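Local coordinates for protein glutamine synthetase (Helicobacter pylori, PDB 5ZLI) that belongs to the type I-beta glutamine synthetases, enzymes built from a beta-grasp domain and a larger catalytic domain, here assembled from twelve chains, at residues 134-139 with 236-241; 280-285 with 364-369; 143-148 with 225-230. All blocks are in the same frame, centred on the assembly; numbering follows the deposited sequence.

Contact 1 of 3, residues 134-139 with 236-241; sequences AYFGAE and GDLVEA
Phe-136 and Gly-236 face each other as an antiparallel hydrogen-bonded pair where strand 228-237 runs out beside strand 133-145, within the catalytic domain of the enzyme. The backbone bonds come in both directions: Phe-136 N donates to Gly-236 O, and Gly-236 N returns a bond of 2.7 Å to Phe-136 O, entering 36° above the carbonyl plane. One residue on, Asp-237 CA brings its hydrogen to Ala-134 O, with 3.3 Å between the two heavy atoms.

Apolar contacts begin as the second segment turns into helix 238-258. Phe-136 CG stands anti to its own carbonyl carbon (chi1 -78°), which lays the ring alongside Leu-238, the two side chains pointing the same way. The Leu-238 branch ending in CD1 does the touching, 3.4 Å from Phe-136 CE1. At the other end of the same side chain, Phe-136 CB rests on Ala-241 CB at 3.7 Å, one helical turn further along. Phe-381 of helix 377-393 stacks on the Phe-136 ring and also touches Leu-238 and Ala-241, extending this apolar cluster.

Polar side chains act within the second segment. Asp-237 and Glu-240 form a capping box: Asp-237 N donates to Glu-240 OE2 at 3.1 Å, from its anti side but tilted 29° out of the carboxylate plane, while Asp-237 OD1 accepts weakly from the N-H groups of Val-239 and Glu-240. Together these bonds cap the first turn of helix 238-258.

The chemistry thus divides by role. Backbone amides and carbonyls join strand to strand, apolar side chains seat the helix against the sheet, and the two carboxylates serve the helix start, where the helix N-terminus would probably help stabilise the negative charge of Asp-237.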
ATOM      1  N   ALA B 134      58.529  27.896 -11.271  1.00 47.36           N
ATOM      2  CA  ALA B 134      58.051  26.678 -11.920  1.00 44.50           C
ATOM      3  C   ALA B 134      56.539  26.798 -12.025  1.00 52.79           C
ATOM      4  O   ALA B 134      55.848  26.792 -11.000  1.00 56.03           O
ATOM      5  CB  ALA B 134      58.453  25.412 -11.171  1.00 39.44           C
ATOM      6  N   TYR B 135      56.031  26.963 -13.250  1.00 47.91           N
ATOM      7  CA  TYR B 135      54.609  27.199 -13.473  1.00 48.69           C
ATOM      8  C   TYR B 135      53.866  25.888 -13.675  1.00 50.49           C
ATOM      9  O   TYR B 135      54.263  25.076 -14.518  1.00 49.16           O
ATOM     10  CB  TYR B 135      54.411  28.092 -14.695  1.00 42.81           C
ATOM     11  CG  TYR B 135      54.759  29.532 -14.459  1.00 39.16           C
ATOM     12  CD1 TYR B 135      53.928  30.338 -13.697  1.00 44.60           C
ATOM     13  CD2 TYR B 135      55.906  30.105 -15.010  1.00 44.58           C
ATOM     14  CE1 TYR B 135      54.220  31.682 -13.475  1.00 45.35           C
ATOM     15  CE2 TYR B 135      56.209  31.457 -14.802  1.00 48.54           C
ATOM     16  CZ  TYR B 135      55.353  32.240 -14.025  1.00 47.16           C
ATOM     17  OH  TYR B 135      55.596  33.573 -13.786  1.00 43.02           O
ATOM     18  N   PHE B 136      52.753  25.712 -12.941  1.00 47.47           N
ATOM     19  CA  PHE B 136      51.905  24.525 -13.062  1.00 46.91           C
ATOM     20  C   PHE B 136      50.467  24.931 -13.336  1.00 42.06           C
ATOM     21  O   PHE B 136      49.937  25.838 -12.686  1.00 39.94           O
ATOM     22  CB  PHE B 136      51.852  23.650 -11.785  1.00 39.02           C
ATOM     23  CG  PHE B 136      53.047  22.783 -11.564  1.00 43.16           C
ATOM     24  CD1 PHE B 136      54.250  23.325 -11.149  1.00 47.13           C
ATOM     25  CD2 PHE B 136      52.969  21.416 -11.763  1.00 40.99           C
ATOM     26  CE1 PHE B 136      55.343  22.506 -10.938  1.00 45.80           C
ATOM     27  CE2 PHE B 136      54.067  20.604 -11.558  1.00 34.49           C
ATOM     28  CZ  PHE B 136      55.242  21.147 -11.147  1.00 37.08           C
ATOM     29  N   GLY B 137      49.811  24.162 -14.202  1.00 40.50           N
ATOM     30  CA  GLY B 137      48.431  24.399 -14.569  1.00 46.72           C
ATOM     31  C   GLY B 137      47.618  23.125 -14.701  1.00 42.68           C
ATOM     32  O   GLY B 137      47.747  22.410 -15.694  1.00 47.92           O
ATOM     33  N   ALA B 138      46.740  22.862 -13.736  1.00 40.99           N
ATOM     34  CA  ALA B 138      46.008  21.603 -13.644  1.00 47.35           C
ATOM     35  C   ALA B 138      44.602  21.729 -14.232  1.00 49.00           C
ATOM     36  O   ALA B 138      43.919  22.744 -14.046  1.00 49.20           O
ATOM     37  CB  ALA B 138      45.910  21.132 -12.187  1.00 41.85           C
ATOM     38  N   GLU B 139      44.183  20.696 -14.965  1.00 43.09           N
ATOM     39  CA  GLU B 139      42.798  20.543 -15.398  1.00 38.61           C
ATOM     40  C   GLU B 139      42.228  19.394 -14.571  1.00 40.77           C
ATOM     41  O   GLU B 139      42.543  18.225 -14.836  1.00 40.98           O
ATOM     42  CB  GLU B 139      42.722  20.198 -16.881  1.00 38.86           C
ATOM     43  CG  GLU B 139      43.591  21.030 -17.821  1.00 45.46           C
ATOM     44  CD  GLU B 139      43.725  20.364 -19.202  1.00 47.64           C
ATOM     45  OE1 GLU B 139      43.152  19.268 -19.383  1.00 47.09           O
ATOM     46  OE2 GLU B 139      44.418  20.910 -20.093  1.00 49.49           O
ATOM     47  N   GLY B 236      49.774  28.523 -12.441  1.00 50.96           N
ATOM     48  CA  GLY B 236      50.322  29.155 -11.253  1.00 49.55           C
ATOM     49  C   GLY B 236      51.630  28.506 -10.846  1.00 49.85           C
ATOM     50  O   GLY B 236      51.958  27.397 -11.291  1.00 42.16           O
ATOM     51  N   ASP B 237      52.373  29.210  -9.977  1.00 49.99           N
ATOM     52  CA  ASP B 237      53.598  28.647  -9.419  1.00 46.15           C
ATOM     53  C   ASP B 237      53.258  27.447  -8.531  1.00 43.12           C
ATOM     54  O   ASP B 237      52.104  27.219  -8.164  1.00 42.61           O
ATOM     55  CB  ASP B 237      54.409  29.721  -8.683  1.00 52.71           C
ATOM     56  CG  ASP B 237      53.904  30.019  -7.265  1.00 57.66           C
ATOM     57  OD1 ASP B 237      54.072  29.153  -6.363  1.00 46.11           O
ATOM     58  OD2 ASP B 237      53.382  31.149  -7.056  1.00 57.31           O
ATOM     59  N   LEU B 238      54.290  26.684  -8.172  1.00 42.85           N
ATOM     60  CA  LEU B 238      54.052  25.324  -7.711  1.00 40.28           C
ATOM     61  C   LEU B 238      53.071  25.303  -6.554  1.00 35.57           C
ATOM     62  O   LEU B 238      52.085  24.564  -6.580  1.00 39.22           O
ATOM     63  CB  LEU B 238      55.355  24.638  -7.317  1.00 46.90           C
ATOM     64  CG  LEU B 238      55.094  23.153  -7.003  1.00 42.91           C
ATOM     65  CD1 LEU B 238      56.188  22.299  -7.614  1.00 39.42           C
ATOM     66  CD2 LEU B 238      54.890  22.817  -5.523  1.00 40.63           C
ATOM     67  N   VAL B 239      53.301  26.118  -5.534  1.00 42.23           N
ATOM     68  CA  VAL B 239      52.384  26.115  -4.392  1.00 47.02           C
ATOM     69  C   VAL B 239      51.029  26.709  -4.788  1.00 41.62           C
ATOM     70  O   VAL B 239      49.972  26.117  -4.540  1.00 40.90           O
ATOM     71  CB  VAL B 239      53.003  26.879  -3.204  1.00 41.54           C
ATOM     72  CG1 VAL B 239      51.980  27.015  -2.059  1.00 28.18           C
ATOM     73  CG2 VAL B 239      54.344  26.247  -2.778  1.00 39.71           C
ATOM     74  N   GLU B 240      51.048  27.898  -5.398  1.00 40.68           N
ATOM     75  CA  GLU B 240      49.820  28.590  -5.781  1.00 40.66           C
ATOM     76  C   GLU B 240      48.935  27.751  -6.690  1.00 33.75           C
ATOM     77  O   GLU B 240      47.707  27.811  -6.591  1.00 34.96           O
ATOM     78  CB  GLU B 240      50.192  29.921  -6.440  1.00 42.17           C
ATOM     79  CG  GLU B 240      49.078  30.792  -6.893  1.00 34.00           C
ATOM     80  CD  GLU B 240      49.559  31.673  -8.005  1.00 47.17           C
ATOM     81  OE1 GLU B 240      48.854  32.642  -8.359  1.00 50.41           O
ATOM     82  OE2 GLU B 240      50.674  31.398  -8.509  1.00 50.23           O
ATOM     83  N   ALA B 241      49.520  26.980  -7.598  1.00 31.57           N
ATOM     84  CA  ALA B 241      48.676  26.099  -8.394  1.00 31.33           C
ATOM     85  C   ALA B 241      47.989  25.068  -7.508  1.00 35.61           C
ATOM     86  O   ALA B 241      46.766  24.894  -7.560  1.00 36.57           O
ATOM     87  CB  ALA B 241      49.494  25.430  -9.486  1.00 38.10           C
TER

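Contact 2 of 3, residues 280-285 with 364-369; sequences THVSVW and ARFEFR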
ATOM      1  N   THR B 280      48.123  17.927 -16.023  1.00 44.45           N
ATOM      2  CA  THR B 280      49.001  18.905 -15.394  1.00 45.83           C
ATOM      3  C   THR B 280      49.972  19.441 -16.443  1.00 40.64           C
ATOM      4  O   THR B 280      50.614  18.666 -17.157  1.00 38.49           O
ATOM      5  CB  THR B 280      49.724  18.263 -14.195  1.00 41.09           C
ATOM      6  OG1 THR B 280      49.777  16.853 -14.383  1.00 38.10           O
ATOM      7  CG2 THR B 280      48.958  18.478 -12.927  1.00 33.19           C
ATOM      8  N   HIS B 281      50.037  20.759 -16.565  1.00 38.93           N
ATOM      9  CA  HIS B 281      50.890  21.435 -17.531  1.00 41.14           C
ATOM     10  C   HIS B 281      52.070  22.087 -16.812  1.00 46.13           C
ATOM     11  O   HIS B 281      51.865  22.857 -15.865  1.00 45.57           O
ATOM     12  CB  HIS B 281      50.092  22.503 -18.305  1.00 47.15           C
ATOM     13  CG  HIS B 281      49.039  21.962 -19.236  1.00 47.68           C
ATOM     14  ND1 HIS B 281      48.708  22.593 -20.421  1.00 49.05           N
ATOM     15  CD2 HIS B 281      48.243  20.866 -19.161  1.00 45.20           C
ATOM     16  CE1 HIS B 281      47.760  21.907 -21.039  1.00 46.11           C
ATOM     17  NE2 HIS B 281      47.461  20.853 -20.297  1.00 47.95           N
ATOM     18  N   VAL B 282      53.304  21.805 -17.265  1.00 44.26           N
ATOM     19  CA  VAL B 282      54.477  22.394 -16.614  1.00 52.26           C
ATOM     20  C   VAL B 282      55.260  23.297 -17.572  1.00 47.11           C
ATOM     21  O   VAL B 282      55.332  23.053 -18.778  1.00 52.31           O
ATOM     22  CB  VAL B 282      55.418  21.306 -16.029  1.00 46.07           C
ATOM     23  CG1 VAL B 282      54.681  20.408 -15.062  1.00 43.84           C
ATOM     24  CG2 VAL B 282      56.028  20.496 -17.148  1.00 46.55           C
ATOM     25  N   SER B 283      55.829  24.365 -17.021  1.00 43.75           N
ATOM     26  CA  SER B 283      56.936  25.080 -17.652  1.00 46.99           C
ATOM     27  C   SER B 283      57.815  25.587 -16.517  1.00 50.44           C
ATOM     28  O   SER B 283      57.322  25.936 -15.435  1.00 48.13           O
ATOM     29  CB  SER B 283      56.538  26.299 -18.528  1.00 50.37           C
ATOM     30  OG  SER B 283      55.919  27.385 -17.814  1.00 39.29           O
ATOM     31  N   VAL B 284      59.117  25.635 -16.769  1.00 51.20           N
ATOM     32  CA  VAL B 284      60.060  26.254 -15.852  1.00 42.15           C
ATOM     33  C   VAL B 284      60.582  27.514 -16.523  1.00 47.12           C
ATOM     34  O   VAL B 284      61.078  27.450 -17.653  1.00 54.82           O
ATOM     35  CB  VAL B 284      61.203  25.295 -15.510  1.00 39.01           C
ATOM     36  CG1 VAL B 284      62.117  25.939 -14.520  1.00 48.32           C
ATOM     37  CG2 VAL B 284      60.648  23.992 -14.999  1.00 39.38           C
ATOM     38  N   TRP B 285      60.532  28.643 -15.814  1.00 46.22           N
ATOM     39  CA  TRP B 285      61.028  29.906 -16.337  1.00 48.75           C
ATOM     40  C   TRP B 285      62.142  30.413 -15.433  1.00 54.43           C
ATOM     41  O   TRP B 285      62.245  30.043 -14.260  1.00 53.17           O
ATOM     42  CB  TRP B 285      59.940  30.981 -16.439  1.00 47.70           C
ATOM     43  CG  TRP B 285      58.825  30.633 -17.353  1.00 51.29           C
ATOM     44  CD1 TRP B 285      58.198  29.432 -17.453  1.00 54.52           C
ATOM     45  CD2 TRP B 285      58.220  31.482 -18.329  1.00 45.97           C
ATOM     46  NE1 TRP B 285      57.224  29.483 -18.414  1.00 57.17           N
ATOM     47  CE2 TRP B 285      57.223  30.732 -18.972  1.00 54.76           C
ATOM     48  CE3 TRP B 285      58.425  32.804 -18.721  1.00 52.87           C
ATOM     49  CZ2 TRP B 285      56.429  31.257 -19.988  1.00 59.46           C
ATOM     50  CZ3 TRP B 285      57.640  33.327 -19.724  1.00 57.75           C
ATOM     51  CH2 TRP B 285      56.654  32.553 -20.352  1.00 63.51           C
ATOM     52  N   ALA B 364      55.491  27.343 -24.508  1.00 51.81           N
ATOM     53  CA  ALA B 364      56.099  26.028 -24.584  1.00 50.71           C
ATOM     54  C   ALA B 364      55.973  25.331 -23.237  1.00 50.76           C
ATOM     55  O   ALA B 364      56.159  25.951 -22.184  1.00 45.65           O
ATOM     56  CB  ALA B 364      57.553  26.141 -25.013  1.00 47.54           C
ATOM     57  N   ARG B 365      55.591  24.057 -23.274  1.00 43.91           N
ATOM     58  CA  ARG B 365      55.211  23.362 -22.056  1.00 44.67           C
ATOM     59  C   ARG B 365      54.989  21.901 -22.385  1.00 45.50           C
ATOM     60  O   ARG B 365      54.786  21.530 -23.544  1.00 51.49           O
ATOM     61  CB  ARG B 365      53.929  23.944 -21.448  1.00 48.45           C
ATOM     62  CG  ARG B 365      52.696  23.136 -21.810  1.00 43.71           C
ATOM     63  CD  ARG B 365      51.449  23.950 -21.850  1.00 46.97           C
ATOM     64  NE  ARG B 365      50.713  23.706 -23.085  1.00 50.79           N
ATOM     65  CZ  ARG B 365      49.680  24.442 -23.479  1.00 52.94           C
ATOM     66  NH1 ARG B 365      49.285  25.456 -22.718  1.00 50.51           N
ATOM     67  NH2 ARG B 365      49.051  24.172 -24.623  1.00 45.13           N
ATOM     68  N   PHE B 366      55.002  21.078 -21.347  1.00 43.99           N
ATOM     69  CA  PHE B 366      54.472  19.729 -21.450  1.00 49.38           C
ATOM     70  C   PHE B 366      53.112  19.653 -20.763  1.00 46.14           C
ATOM     71  O   PHE B 366      52.737  20.530 -19.980  1.00 45.25           O
ATOM     72  CB  PHE B 366      55.413  18.714 -20.809  1.00 43.31           C
ATOM     73  CG  PHE B 366      56.739  18.618 -21.465  1.00 45.23           C
ATOM     74  CD1 PHE B 366      57.886  18.967 -20.784  1.00 50.44           C
ATOM     75  CD2 PHE B 366      56.854  18.119 -22.753  1.00 58.45           C
ATOM     76  CE1 PHE B 366      59.136  18.838 -21.387  1.00 55.62           C
ATOM     77  CE2 PHE B 366      58.100  17.993 -23.366  1.00 53.81           C
ATOM     78  CZ  PHE B 366      59.242  18.351 -22.680  1.00 49.68           C
ATOM     79  N   GLU B 367      52.361  18.604 -21.083  1.00 36.08           N
ATOM     80  CA  GLU B 367      51.184  18.227 -20.310  1.00 39.55           C
ATOM     81  C   GLU B 367      51.304  16.764 -19.896  1.00 42.35           C
ATOM     82  O   GLU B 367      51.440  15.883 -20.753  1.00 37.74           O
ATOM     83  CB  GLU B 367      49.897  18.470 -21.090  1.00 44.01           C
ATOM     84  CG  GLU B 367      48.683  17.755 -20.490  1.00 43.32           C
ATOM     85  CD  GLU B 367      47.511  17.695 -21.453  1.00 45.85           C
ATOM     86  OE1 GLU B 367      46.938  18.769 -21.773  1.00 45.10           O
ATOM     87  OE2 GLU B 367      47.213  16.580 -21.941  1.00 43.70           O
ATOM     88  N   PHE B 368      51.326  16.508 -18.585  1.00 47.94           N
ATOM     89  CA  PHE B 368      51.370  15.137 -18.064  1.00 46.47           C
ATOM     90  C   PHE B 368      49.947  14.646 -17.810  1.00 42.57           C
ATOM     91  O   PHE B 368      49.223  15.211 -16.978  1.00 41.49           O
ATOM     92  CB  PHE B 368      52.210  15.058 -16.791  1.00 36.12           C
ATOM     93  CG  PHE B 368      53.581  15.647 -16.952  1.00 44.50           C
ATOM     94  CD1 PHE B 368      54.585  14.962 -17.609  1.00 42.41           C
ATOM     95  CD2 PHE B 368      53.855  16.924 -16.489  1.00 43.23           C
ATOM     96  CE1 PHE B 368      55.842  15.541 -17.758  1.00 45.34           C
ATOM     97  CE2 PHE B 368      55.099  17.477 -16.631  1.00 34.40           C
ATOM     98  CZ  PHE B 368      56.084  16.806 -17.264  1.00 34.98           C
ATOM     99  N   ARG B 369      49.555  13.599 -18.525  1.00 36.93           N
ATOM    100  CA  ARG B 369      48.179  13.136 -18.511  1.00 42.97           C
ATOM    101  C   ARG B 369      47.923  12.037 -17.488  1.00 45.19           C
ATOM    102  O   ARG B 369      46.765  11.655 -17.305  1.00 47.47           O
ATOM    103  CB  ARG B 369      47.765  12.645 -19.898  1.00 44.05           C
ATOM    104  CG  ARG B 369      47.870  13.680 -20.981  1.00 35.97           C
ATOM    105  CD  ARG B 369      47.491  13.086 -22.320  1.00 42.28           C
ATOM    106  NE  ARG B 369      46.145  12.502 -22.335  1.00 43.43           N
ATOM    107  CZ  ARG B 369      45.016  13.214 -22.384  1.00 46.55           C
ATOM    108  NH1 ARG B 369      45.046  14.541 -22.415  1.00 43.17           N
ATOM    109  NH2 ARG B 369      43.844  12.600 -22.403  1.00 51.61           N
TER
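The ring of His-281 carries Glu-367 CB over one face, 3.7 Å from the ring centroid in a CH-pi contact, and has Arg-365 NH1 in plane at its edge. Its ND1 in turn lies over one face of the Arg-365 guanidinium, whose plane is turned 70° from the imidazole. The Phe-368 ring is met at its edge by Val-282, with CG1 3.4 Å from Phe-368 CE2; Val-282 CG2 touches Phe-366 CB at 4.1 Å and lies near the plane of that ring, more distantly. Between the face of His-281 and Glu-367 and that of Val-282, Phe-366 and Phe-368 runs an antiparallel ladder in the large sheet of the catalytic domain. Thr-280 and Phe-368 exchange two backbone bonds, Phe-368 N to Thr-280 O measuring 2.7 Å, and Val-282 and Phe-366 exchange two more. His-281 and Glu-367 form the non-hydrogen-bonded pair between them. With Glu-367 CG anti to the backbone N (chi1 165°), its chain extends beside the imidazole, and His-281 NE2 makes a weak, bent bond to Glu-367 OE1. That oxygen has a stronger partner in Arg-354, a salt bridge, while Glu-367 OE2 makes another with Arg-369 NH1 at 3.0 Å, on its syn side but tilted from the carboxylate plane.

Contact 3 of 3, residues 143-148 with 225-230; sequences FIFDSI and AQAQGE
Phe-143 and Gln-228 form a non-hydrogen-bonded antiparallel pair where strand 133-145 meets the start of strand 228-237, just as the chain leaves a type I turn from Ala-225 to Gln-228. The tight part centres on the Phe-143 ring. Gln-228 CG sits over one face, 3.6 Å from the ring centroid, and the amide beyond it lies almost parallel to the ring, the planes 16° apart. Ala-225 CB comes to the rim, 3.4 Å from Phe-143 CZ. Beside this packing a single backbone bond crosses the contact, Ile-144 N to Ala-227 O at 3.0 Å, and Ala-227 CB packs against Phe-145 CE1 at 3.8 Å.

Past Phe-145 the segments part. Asp-146, partly exposed, forms a salt bridge with Lys-261. Together with Ser-147 it faces Asp-162 in a classic beta bulge, and Ile-148 goes on to make backbone bonds to another subunit, so this looser end meets a neighbouring subunit, while Phe-145 packs on Tyr-479 of a further one.

The Gln-228 amide itself is held at both ends: NE2 bonds to Ser-276 OG and Gly-275 O, and OE1 takes the N-H of Ala-225 at 3.1 Å.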
ATOM      1  N   PHE B 143      32.952  15.067 -11.709  1.00 27.34           N
ATOM      2  CA  PHE B 143      31.642  14.513 -11.978  1.00 23.24           C
ATOM      3  C   PHE B 143      30.653  15.154 -11.032  1.00 28.19           C
ATOM      4  O   PHE B 143      30.953  15.393  -9.861  1.00 29.14           O
ATOM      5  CB  PHE B 143      31.580  13.000 -11.765  1.00 19.59           C
ATOM      6  CG  PHE B 143      32.146  12.196 -12.885  1.00 21.70           C
ATOM      7  CD1 PHE B 143      31.331  11.791 -13.945  1.00 21.76           C
ATOM      8  CD2 PHE B 143      33.481  11.828 -12.881  1.00 19.03           C
ATOM      9  CE1 PHE B 143      31.844  11.046 -14.989  1.00 24.23           C
ATOM     10  CE2 PHE B 143      34.007  11.074 -13.917  1.00 23.50           C
ATOM     11  CZ  PHE B 143      33.191  10.679 -14.979  1.00 22.10           C
ATOM     12  N   ILE B 144      29.458  15.379 -11.514  1.00 32.34           N
ATOM     13  CA  ILE B 144      28.400  15.865 -10.670  1.00 25.95           C
ATOM     14  C   ILE B 144      27.307  14.834 -10.728  1.00 23.55           C
ATOM     15  O   ILE B 144      26.705  14.620 -11.782  1.00 33.52           O
ATOM     16  CB  ILE B 144      27.898  17.233 -11.095  1.00 23.11           C
ATOM     17  CG1 ILE B 144      29.033  18.238 -10.868  1.00 23.09           C
ATOM     18  CG2 ILE B 144      26.555  17.522 -10.381  1.00 23.63           C
ATOM     19  CD1 ILE B 144      28.610  19.691 -10.865  1.00 20.80           C
ATOM     20  N   PHE B 145      27.115  14.134  -9.635  1.00 23.01           N
ATOM     21  CA  PHE B 145      26.110  13.097  -9.555  1.00 29.05           C
ATOM     22  C   PHE B 145      24.868  13.585  -8.805  1.00 33.90           C
ATOM     23  O   PHE B 145      24.860  14.646  -8.174  1.00 33.90           O
ATOM     24  CB  PHE B 145      26.736  11.853  -8.916  1.00 33.10           C
ATOM     25  CG  PHE B 145      27.809  11.183  -9.777  1.00 25.72           C
ATOM     26  CD1 PHE B 145      27.528  10.809 -11.108  1.00 20.15           C
ATOM     27  CD2 PHE B 145      29.070  10.904  -9.254  1.00 17.02           C
ATOM     28  CE1 PHE B 145      28.482  10.183 -11.893  1.00 17.26           C
ATOM     29  CE2 PHE B 145      30.037  10.270 -10.032  1.00 15.12           C
ATOM     30  CZ  PHE B 145      29.746   9.911 -11.347  1.00 21.20           C
ATOM     31  N   ASP B 146      23.782  12.819  -8.931  1.00 38.50           N
ATOM     32  CA  ASP B 146      22.584  13.070  -8.124  1.00 39.72           C
ATOM     33  C   ASP B 146      22.651  12.358  -6.788  1.00 36.73           C
ATOM     34  O   ASP B 146      22.185  12.883  -5.769  1.00 35.50           O
ATOM     35  CB  ASP B 146      21.305  12.642  -8.862  1.00 32.47           C
ATOM     36  CG  ASP B 146      21.095  13.404 -10.140  1.00 42.08           C
ATOM     37  OD1 ASP B 146      21.477  14.596 -10.158  1.00 40.14           O
ATOM     38  OD2 ASP B 146      20.534  12.838 -11.108  1.00 48.97           O
ATOM     39  N   SER B 147      23.215  11.160  -6.801  1.00 36.25           N
ATOM     40  CA  SER B 147      23.188  10.274  -5.659  1.00 34.35           C
ATOM     41  C   SER B 147      24.420   9.389  -5.653  1.00 31.54           C
ATOM     42  O   SER B 147      24.942   8.995  -6.697  1.00 34.23           O
ATOM     43  CB  SER B 147      21.932   9.397  -5.696  1.00 38.22           C
ATOM     44  OG  SER B 147      21.956   8.386  -4.694  1.00 51.51           O
ATOM     45  N   ILE B 148      24.862   9.063  -4.455  1.00 31.24           N
ATOM     46  CA  ILE B 148      25.898   8.072  -4.255  1.00 34.02           C
ATOM     47  C   ILE B 148      25.456   7.250  -3.051  1.00 31.76           C
ATOM     48  O   ILE B 148      24.942   7.811  -2.087  1.00 30.27           O
ATOM     49  CB  ILE B 148      27.282   8.733  -4.090  1.00 28.46           C
ATOM     50  CG1 ILE B 148      28.287   7.744  -3.498  1.00 28.51           C
ATOM     51  CG2 ILE B 148      27.155  10.044  -3.378  1.00 27.27           C
ATOM     52  CD1 ILE B 148      28.507   6.520  -4.394  1.00 33.48           C
ATOM     53  N   ALA B 225      32.892  11.531 -20.316  1.00 33.56           N
ATOM     54  CA  ALA B 225      32.010  10.650 -19.559  1.00 30.47           C
ATOM     55  C   ALA B 225      30.691  11.360 -19.230  1.00 34.75           C
ATOM     56  O   ALA B 225      30.542  12.570 -19.394  1.00 36.18           O
ATOM     57  CB  ALA B 225      32.679  10.183 -18.278  1.00 34.61           C
ATOM     58  N   GLN B 226      29.729  10.581 -18.738  1.00 39.55           N
ATOM     59  CA  GLN B 226      28.330  10.999 -18.771  1.00 39.43           C
ATOM     60  C   GLN B 226      28.040  12.195 -17.857  1.00 45.60           C
ATOM     61  O   GLN B 226      27.278  13.086 -18.240  1.00 55.30           O
ATOM     62  CB  GLN B 226      27.445   9.808 -18.441  1.00 40.51           C
ATOM     63  CG  GLN B 226      27.711   8.670 -19.376  1.00 40.82           C
ATOM     64  CD  GLN B 226      26.814   7.509 -19.140  1.00 38.23           C
ATOM     65  OE1 GLN B 226      25.604   7.605 -19.282  1.00 43.31           O
ATOM     66  NE2 GLN B 226      27.406   6.388 -18.751  1.00 44.50           N
ATOM     67  N   ALA B 227      28.570  12.240 -16.637  1.00 33.15           N
ATOM     68  CA  ALA B 227      28.262  13.383 -15.770  1.00 38.89           C
ATOM     69  C   ALA B 227      29.491  14.252 -15.529  1.00 33.50           C
ATOM     70  O   ALA B 227      29.600  14.940 -14.513  1.00 26.93           O
ATOM     71  CB  ALA B 227      27.664  12.947 -14.433  1.00 33.93           C
ATOM     72  N   GLN B 228      30.405  14.241 -16.475  1.00 28.79           N
ATOM     73  CA  GLN B 228      31.742  14.739 -16.268  1.00 24.58           C
ATOM     74  C   GLN B 228      31.840  16.178 -16.761  1.00 31.37           C
ATOM     75  O   GLN B 228      31.087  16.616 -17.642  1.00 31.84           O
ATOM     76  CB  GLN B 228      32.746  13.851 -16.997  1.00 26.23           C
ATOM     77  CG  GLN B 228      34.062  13.755 -16.284  1.00 28.28           C
ATOM     78  CD  GLN B 228      35.079  12.967 -17.045  1.00 27.34           C
ATOM     79  OE1 GLN B 228      34.895  12.662 -18.221  1.00 31.75           O
ATOM     80  NE2 GLN B 228      36.183  12.664 -16.397  1.00 25.28           N
ATOM     81  N   GLY B 229      32.801  16.902 -16.194  1.00 26.48           N
ATOM     82  CA  GLY B 229      32.972  18.314 -16.478  1.00 31.65           C
ATOM     83  C   GLY B 229      34.398  18.714 -16.186  1.00 33.65           C
ATOM     84  O   GLY B 229      35.186  17.926 -15.661  1.00 38.14           O
ATOM     85  N   GLU B 230      34.721  19.957 -16.528  1.00 27.78           N
ATOM     86  CA  GLU B 230      36.090  20.435 -16.416  1.00 33.98           C
ATOM     87  C   GLU B 230      36.079  21.962 -16.521  1.00 33.52           C
ATOM     88  O   GLU B 230      35.294  22.538 -17.279  1.00 29.49           O
ATOM     89  CB  GLU B 230      36.937  19.822 -17.545  1.00 37.99           C
ATOM     90  CG  GLU B 230      38.468  19.701 -17.369  1.00 37.28           C
ATOM     91  CD  GLU B 230      39.130  19.266 -18.685  1.00 38.04           C
ATOM     92  OE1 GLU B 230      40.337  18.914 -18.716  1.00 42.75           O
ATOM     93  OE2 GLU B 230      38.397  19.231 -19.697  1.00 40.27           O
TER

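How the contacts relate
All three contacts reach one large mixed sheet of the catalytic domain. Strand 133-145 is the common member: contacts 1 and 3 pair its two ends with the two ends of strand 228-237, their centres about 25 Å apart, and contact 3 is nested within the chain loop that contact 1 closes. Contact 2 follows later in sequence and adds strand 366-368 to the far side of strand 278-286, the neighbour of 133-145. Its centre is about 9 Å from that of contact 1 and about 27 Å from that of contact 3. Glu-139 and Glu-230 bring like charges together between contacts 1 and 3. Of the three, contact 3 is the one reached by other subunits.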